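PDB 4IZX: ricin B-like lectin from Macrolepiota procera, which binds lactose through its galactose unit on a beta-trefoil fold, and probably other glycans as a lectin. Local coordinates for residues V20-G25 against P35-K40. Numbering follows the deposited sequence.
Sequences VIDLSG and PYHSGK. With GAL (beta-D-galactopyranose), chain B; BGC (beta-D-glucopyranose), chain C.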
ATOM      1  N   VAL A  20      -5.850  -4.749   5.830  1.00  6.36           N
ATOM      2  CA  VAL A  20      -5.666  -4.220   4.491  1.00  6.58           C
ATOM      3  C   VAL A  20      -5.319  -2.745   4.509  1.00  6.54           C
ATOM      4  O   VAL A  20      -5.591  -2.023   5.488  1.00  6.90           O
ATOM      5  CB  VAL A  20      -6.890  -4.461   3.595  1.00  6.71           C
ATOM      6  CG1 VAL A  20      -7.240  -5.930   3.527  1.00  7.85           C
ATOM      7  CG2 VAL A  20      -8.081  -3.622   4.017  1.00  7.38           C
ATOM      8  N   ILE A  21      -4.765  -2.270   3.396  1.00  6.06           N
ATOM      9  CA  ILE A  21      -4.487  -0.857   3.193  1.00  5.98           C
ATOM     10  C   ILE A  21      -5.800  -0.112   2.999  1.00  6.30           C
ATOM     11  O   ILE A  21      -6.554  -0.394   2.042  1.00  6.98           O
ATOM     12  CB  ILE A  21      -3.530  -0.630   2.008  1.00  6.40           C
ATOM     13  CG1 ILE A  21      -2.218  -1.387   2.238  1.00  6.90           C
ATOM     14  CG2 ILE A  21      -3.341   0.838   1.741  1.00  6.94           C
ATOM     15  CD1 ILE A  21      -1.133  -1.080   1.228  1.00  7.73           C
ATOM     16  N   ASP A  22      -6.052   0.851   3.874  1.00  6.08           N
ATOM     17  CA  ASP A  22      -7.346   1.511   4.022  1.00  6.40           C
ATOM     18  C   ASP A  22      -7.107   3.019   4.077  1.00  6.10           C
ATOM     19  O   ASP A  22      -6.253   3.514   4.797  1.00  6.72           O
ATOM     20  CB  ASP A  22      -7.966   0.907   5.300  1.00  7.01           C
ATOM     21  CG  ASP A  22      -9.264   1.550   5.791  1.00  7.15           C
ATOM     22  OD1 ASP A  22      -9.285   2.798   5.924  1.00  7.37           O
ATOM     23  OD2 ASP A  22     -10.207   0.769   6.119  1.00  7.80           O
ATOM     24  N   LEU A  23      -7.870   3.749   3.262  1.00  6.64           N
ATOM     25  CA  LEU A  23      -7.907   5.192   3.302  1.00  6.69           C
ATOM     26  C   LEU A  23      -8.856   5.586   4.421  1.00  7.11           C
ATOM     27  O   LEU A  23     -10.070   5.404   4.343  1.00  7.66           O
ATOM     28  CB  LEU A  23      -8.357   5.771   1.982  1.00  7.25           C
ATOM     29  CG  LEU A  23      -8.508   7.288   1.939  1.00  8.57           C
ATOM     30  CD1 LEU A  23      -7.242   7.990   2.361  1.00 10.11           C
ATOM     31  CD2 LEU A  23      -8.918   7.748   0.567  1.00 10.98           C
ATOM     32  N   SER A  24      -8.308   6.089   5.523  1.00  7.38           N
ATOM     33  CA  SER A  24      -9.069   6.322   6.747  1.00  8.56           C
ATOM     34  C   SER A  24     -10.345   7.100   6.499  1.00  9.28           C
ATOM     35  O   SER A  24     -10.316   8.215   5.945  1.00 10.54           O
ATOM     36  CB  SER A  24      -8.213   7.119   7.726  1.00 10.26           C
ATOM     37  OG  SER A  24      -8.985   7.419   8.865  1.00 13.54           O
ATOM     38  N   GLY A  25     -11.446   6.584   7.017  1.00  9.93           N
ATOM     39  CA  GLY A  25     -12.694   7.324   6.952  1.00 11.60           C
ATOM     40  C   GLY A  25     -12.777   8.462   7.948  1.00 13.43           C
ATOM     41  O   GLY A  25     -13.669   9.303   7.844  1.00 16.31           O
ATOM     42  N   PRO A  35      -9.247  -3.991   9.293  1.00  7.28           N
ATOM     43  CA  PRO A  35      -9.913  -5.219   8.817  1.00  7.87           C
ATOM     44  C   PRO A  35     -10.730  -4.961   7.549  1.00  7.36           C
ATOM     45  O   PRO A  35     -11.395  -3.951   7.432  1.00  7.72           O
ATOM     46  CB  PRO A  35     -10.776  -5.634  10.009  1.00  8.52           C
ATOM     47  CG  PRO A  35     -10.020  -5.101  11.204  1.00 11.21           C
ATOM     48  CD  PRO A  35      -9.504  -3.746  10.724  1.00  8.33           C
ATOM     49  N   TYR A  36     -10.703  -5.913   6.616  1.00  8.40           N
ATOM     50  CA  TYR A  36     -11.396  -5.756   5.352  1.00  7.70           C
ATOM     51  C   TYR A  36     -12.892  -5.916   5.500  1.00  7.72           C
ATOM     52  O   TYR A  36     -13.375  -6.973   5.923  1.00  8.48           O
ATOM     53  CB  TYR A  36     -10.888  -6.793   4.332  1.00  8.69           C
ATOM     54  CG  TYR A  36     -11.431  -6.587   2.948  1.00  9.03           C
ATOM     55  CD1 TYR A  36     -11.177  -5.411   2.273  1.00  9.16           C
ATOM     56  CD2 TYR A  36     -12.190  -7.577   2.311  1.00  9.78           C
ATOM     57  CE1 TYR A  36     -11.656  -5.220   0.986  1.00  9.81           C
ATOM     58  CE2 TYR A  36     -12.672  -7.378   1.044  1.00  9.91           C
ATOM     59  CZ  TYR A  36     -12.414  -6.198   0.377  1.00 10.23           C
ATOM     60  OH  TYR A  36     -12.857  -5.922  -0.911  1.00 12.18           O
ATOM     61  N   HIS A  37     -13.638  -4.919   5.050  1.00  9.58           N
ATOM     62  CA  HIS A  37     -15.090  -4.954   5.036  1.00  9.64           C
ATOM     63  C   HIS A  37     -15.645  -4.673   3.636  1.00  9.45           C
ATOM     64  O   HIS A  37     -16.819  -4.422   3.520  1.00 11.68           O
ATOM     65  CB  HIS A  37     -15.693  -4.006   6.080  1.00 10.14           C
ATOM     66  CG  HIS A  37     -15.213  -2.607   5.972  1.00 10.52           C
ATOM     67  ND1 HIS A  37     -15.754  -1.718   5.087  1.00 16.86           N
ATOM     68  CD2 HIS A  37     -14.327  -1.919   6.707  1.00 10.61           C
ATOM     69  CE1 HIS A  37     -15.123  -0.566   5.218  1.00 15.13           C
ATOM     70  NE2 HIS A  37     -14.249  -0.658   6.191  1.00  9.69           N
ATOM     71  N   SER A  38     -14.815  -4.770   2.607  1.00  9.74           N
ATOM     72  CA  SER A  38     -15.223  -4.484   1.206  1.00 10.40           C
ATOM     73  C   SER A  38     -15.545  -3.024   0.952  1.00  9.91           C
ATOM     74  O   SER A  38     -16.126  -2.685  -0.053  1.00 13.86           O
ATOM     75  CB  SER A  38     -16.408  -5.382   0.721  1.00 13.93           C
ATOM     76  OG  SER A  38     -16.067  -6.761   0.881  1.00 17.55           O
ATOM     77  N   GLY A  39     -15.148  -2.145   1.832  1.00 10.22           N
ATOM     78  CA  GLY A  39     -15.317  -0.724   1.597  1.00 11.52           C
ATOM     79  C   GLY A  39     -14.546  -0.276   0.374  1.00  8.08           C
ATOM     80  O   GLY A  39     -13.444  -0.762   0.123  1.00  8.83           O
ATOM     81  N   LYS A  40     -15.043   0.730  -0.340  1.00  8.83           N
ATOM     82  CA  LYS A  40     -14.308   1.239  -1.511  1.00  8.47           C
ATOM     83  C   LYS A  40     -13.065   2.042  -1.132  1.00  7.72           C
ATOM     84  O   LYS A  40     -12.144   2.189  -1.922  1.00  7.99           O
ATOM     85  CB  LYS A  40     -15.177   2.046  -2.452  1.00  9.05           C
ATOM     86  CG  LYS A  40     -15.935   1.182  -3.458  1.00 11.71           C
ATOM     87  CD  LYS A  40     -16.977   0.265  -2.851  1.00 13.06           C
ATOM     88  CE  LYS A  40     -17.743  -0.470  -3.947  1.00 15.31           C
ATOM     89  NZ  LYS A  40     -18.814  -1.296  -3.380  1.00 19.38           N
TER
HETATM   90  C1  GAL B   2     -14.213   4.118   8.879  1.00 12.24           C
HETATM   91  C2  GAL B   2     -13.993   3.278   7.659  1.00 10.44           C
HETATM   92  C3  GAL B   2     -12.899   2.244   7.923  1.00  9.41           C
HETATM   93  C4  GAL B   2     -11.649   2.931   8.488  1.00  9.29           C
HETATM   94  C5  GAL B   2     -12.052   3.739   9.700  1.00  9.97           C
HETATM   95  C6  GAL B   2     -10.877   4.464  10.353  1.00 10.60           C
HETATM   96  O2  GAL B   2     -15.192   2.600   7.341  1.00 12.78           O
HETATM   97  O3  GAL B   2     -12.623   1.565   6.698  1.00  9.45           O
HETATM   98  O4  GAL B   2     -11.076   3.816   7.503  1.00  9.04           O
HETATM   99  O5  GAL B   2     -13.010   4.731   9.337  1.00 10.69           O
HETATM  100  O6  GAL B   2     -11.330   5.151  11.536  1.00 13.04           O
HETATM  101  C2  BGC C   1     -16.174   7.836  10.909  1.00 46.50           C
HETATM  102  C3  BGC C   1     -15.160   6.927  10.186  1.00 19.15           C
HETATM  103  C4  BGC C   1     -15.839   5.716   9.582  1.00 19.61           C
HETATM  104  C5  BGC C   1     -17.216   6.055   8.988  1.00200.01           C
HETATM  105  C6  BGC C   1     -18.061   4.797   8.890  1.00110.50           C
HETATM  106  C1  BGC C   1     -17.258   8.234   9.931  1.00 66.72           C
HETATM  107  O1  BGC C   1     -18.077   9.289  10.471  1.00 62.97           O
HETATM  108  O2  BGC C   1     -15.403   8.923  11.404  1.00 39.10           O
HETATM  109  O3  BGC C   1     -14.100   6.543  11.088  1.00 19.73           O
HETATM  110  O4  BGC C   1     -15.037   5.192   8.518  1.00 15.13           O
HETATM  111  O5  BGC C   1     -17.923   6.991   9.792  1.00117.04           O
HETATM  112  O6  BGC C   1     -18.077   4.149  10.169  1.00 72.25           O
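Galactose O3 is gripped from both segments: it donates to Asp22 OD2 at 2.6 Å and accepts a hydrogen bond from His37 NE2 at 2.8 Å. This is the sugar site of a ricin B-like beta-trefoil lectin. Strand 20-23 with the turn after it and the loop following strand 31-34 both line the site, together with Ile32 and Tyr34 of strand 31-34. The His37 bond is nearly straight, 167° at the hydrogen, and O3 lies in the plane of the imidazole at its edge. The ring reaches the sugar with CG placed between the backbone N and the carbonyl carbon (chi1 54°). Asp22 takes two hydroxyls with one carboxylate, since its OD1 accepts from galactose O4 at 2.6 Å. Gln42 also donates to Asp22 OD2, which probably helps to fix the carboxylate's rotation. Gly25 N donates to galactose O4 at 2.8 Å, so that hydroxyl is both donor and acceptor. Asn41 ND2 adds another hydrogen bond to the galactose. The glucose unit comes near Gly25: glucose O4, the linking oxygen to galactose, lies 3.5 Å from Gly25 CA.

Away from the sugar, the two segments meet directly through Val20 and Tyr36. The tyrosine hydroxyl is hydrogen-bonded to the C-terminal Pro140, and Ser38 N lies over one ring face. Val20 CG1 packs on Tyr36 CB at 3.8 Å, while Val20 CG2 sits at the ring edge, 4.0 Å from Tyr36 CD1.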